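Local atomic coordinates of pyridine synthase TbtD (PDB entry 5WA4), a protein that probably catalyses the [4+2] aza-cycloaddition that builds the pyridine ring of the thiopeptide antibiotic thiomuracin, and binds an N-terminal leader peptide fragment. Residues E[11-16]-E[123-128]. Residues are numbered along the deposited sequence; the frame is centred on the assembly and turned at random.
Sequences WRFRVD and IHAEGE
Arg14 and His124 form the regular hydrogen-bonded pair of an antiparallel strand contact, in which strand 123-128 borders the four-stranded sheet beside 9-16; the N-to-C directions of the two short segments lie 162° apart. Arg14 N donates to His124 O (2.7 Å), and His124 N returns a bond to Arg14 O (2.8 Å), both nearly straight. The ladder then breaks into a beta bulge: Phe13 pairs with Ala125 and Trp11 with Glu128, so Arg12 alone faces both Glu126 and Gly127. Glu126 N bonds to Arg12 O at 2.9 Å, whereas the bond from Arg12 N to Gly127 O is bent to 131°. Glycine suits this point because its phi is positive. The Arg12 chain, bent at chi3, brings NE back to Gly127 O as well (3.3 Å), so two donors grip that carbonyl from opposite faces of its plane.

One face of the sheet is largely apolar and packs on helix 64-85. Here the Phe13 ring brings CE1 to Ala125 CB (3.5 Å), a methyl small enough to sit close beside it, while branched Val15 and Ile123 suit the extended backbone. At the end of this face CB and the carboxylate of Glu128 lie beside the six-membered ring of Trp11 (CE3, CZ3 and CH2), the carboxylate plane 83° from the ring plane; Glu128 OE1 forms a salt bridge with Arg9, and Trp11 NE1 bonds to Thr62 O.

The other face is polar. Extended from CG to NE, Arg14 offers NE and NH2 side-on to the two oxygens of Asp16, with NH2 to OD2 at 3.0 Å. Glu126 crosses the aliphatic part of Arg14 at a slant, OE2 of Glu126 lying 3.5 Å from CB of Arg14. Ser118 OG bonds to Asp16. The buried arginine charge is probably balanced chiefly by Asp16, with Arg51 O satisfying NH2 as well and Glu126 probably contributing a longer-range attraction.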
# COMPACT_ATOMS: atom_id res chain seq x y z
N TRP E 11 23.53 -26.46 27.78
CA TRP E 11 23.90 -25.53 28.84
C TRP E 11 24.50 -24.25 28.28
O TRP E 11 25.15 -24.25 27.22
CB TRP E 11 24.88 -26.20 29.80
CG TRP E 11 24.34 -27.44 30.45
CD1 TRP E 11 24.62 -28.73 30.12
CD2 TRP E 11 23.41 -27.50 31.54
NE1 TRP E 11 23.93 -29.60 30.94
CE2 TRP E 11 23.18 -28.86 31.82
CE3 TRP E 11 22.74 -26.53 32.31
CZ2 TRP E 11 22.32 -29.28 32.84
CZ3 TRP E 11 21.89 -26.95 33.31
CH2 TRP E 11 21.69 -28.31 33.57
N ARG E 12 24.29 -23.14 28.99
CA ARG E 12 24.72 -21.83 28.51
C ARG E 12 25.78 -21.18 29.38
O ARG E 12 25.73 -21.25 30.61
CB ARG E 12 23.52 -20.90 28.39
CG ARG E 12 22.51 -21.33 27.36
CD ARG E 12 21.36 -20.35 27.30
NE ARG E 12 20.50 -20.43 28.47
CZ ARG E 12 19.52 -19.58 28.72
NH1 ARG E 12 19.29 -18.58 27.87
NH2 ARG E 12 18.77 -19.71 29.81
N PHE E 13 26.74 -20.53 28.73
CA PHE E 13 27.74 -19.74 29.44
C PHE E 13 27.87 -18.36 28.81
O PHE E 13 27.79 -18.22 27.59
CB PHE E 13 29.08 -20.47 29.43
CG PHE E 13 29.15 -21.61 30.42
CD1 PHE E 13 29.33 -21.36 31.77
CD2 PHE E 13 29.03 -22.92 29.99
CE1 PHE E 13 29.39 -22.41 32.68
CE2 PHE E 13 29.08 -23.97 30.90
CZ PHE E 13 29.26 -23.71 32.24
N ARG E 14 28.06 -17.35 29.66
CA ARG E 14 28.30 -16.00 29.19
C ARG E 14 29.73 -15.51 29.54
O ARG E 14 30.08 -15.40 30.71
CB ARG E 14 27.28 -15.03 29.79
CG ARG E 14 27.34 -13.66 29.13
CD ARG E 14 26.63 -12.55 29.88
NE ARG E 14 27.03 -11.25 29.34
CZ ARG E 14 26.36 -10.56 28.43
NH1 ARG E 14 25.22 -11.03 27.94
NH2 ARG E 14 26.82 -9.39 28.00
N VAL E 15 30.54 -15.23 28.51
CA VAL E 15 31.88 -14.66 28.69
C VAL E 15 31.99 -13.21 28.21
O VAL E 15 32.14 -12.97 27.01
CB VAL E 15 32.93 -15.47 27.91
CG1 VAL E 15 34.33 -14.99 28.24
CG2 VAL E 15 32.75 -16.95 28.17
N ASP E 16 31.96 -12.24 29.13
CA ASP E 16 32.10 -10.82 28.76
C ASP E 16 33.53 -10.42 28.40
O ASP E 16 34.48 -10.73 29.12
CB ASP E 16 31.60 -9.92 29.90
CG ASP E 16 30.10 -10.05 30.14
OD1 ASP E 16 29.69 -10.96 30.90
OD2 ASP E 16 29.34 -9.24 29.59
N ILE E 123 32.81 -14.35 33.94
CA ILE E 123 32.18 -15.56 33.38
C ILE E 123 30.93 -15.89 34.17
O ILE E 123 30.99 -16.10 35.38
CB ILE E 123 33.12 -16.78 33.42
CG1 ILE E 123 34.19 -16.66 32.33
CG2 ILE E 123 32.33 -18.06 33.26
CD1 ILE E 123 35.20 -17.79 32.33
N HIS E 124 29.79 -15.95 33.49
CA HIS E 124 28.54 -16.29 34.15
C HIS E 124 27.97 -17.57 33.53
O HIS E 124 27.92 -17.71 32.30
CB HIS E 124 27.54 -15.15 34.04
CG HIS E 124 28.07 -13.83 34.49
ND1 HIS E 124 27.90 -13.36 35.78
CD2 HIS E 124 28.78 -12.88 33.83
CE1 HIS E 124 28.48 -12.17 35.89
NE2 HIS E 124 29.02 -11.86 34.72
N ALA E 125 27.59 -18.50 34.39
CA ALA E 125 26.89 -19.70 33.96
C ALA E 125 25.41 -19.35 33.89
O ALA E 125 24.86 -18.82 34.87
CB ALA E 125 27.15 -20.86 34.91
N GLU E 126 24.78 -19.60 32.75
CA GLU E 126 23.43 -19.09 32.49
C GLU E 126 22.37 -20.18 32.52
O GLU E 126 21.17 -19.90 32.40
CB GLU E 126 23.39 -18.34 31.13
CG GLU E 126 23.98 -16.91 31.16
CD GLU E 126 23.76 -16.12 29.87
OE1 GLU E 126 23.50 -16.74 28.82
OE2 GLU E 126 23.83 -14.88 29.90
N GLY E 127 22.79 -21.42 32.73
CA GLY E 127 21.84 -22.50 32.84
C GLY E 127 21.41 -22.94 31.46
O GLY E 127 22.01 -22.55 30.47
N GLU E 128 20.33 -23.70 31.39
CA GLU E 128 19.97 -24.41 30.18
C GLU E 128 18.87 -23.78 29.33
O GLU E 128 17.98 -23.11 29.85
CB GLU E 128 19.55 -25.81 30.57
CG GLU E 128 18.50 -25.79 31.65
CD GLU E 128 18.14 -27.17 32.13
OE1 GLU E 128 17.24 -27.78 31.52
OE2 GLU E 128 18.75 -27.63 33.11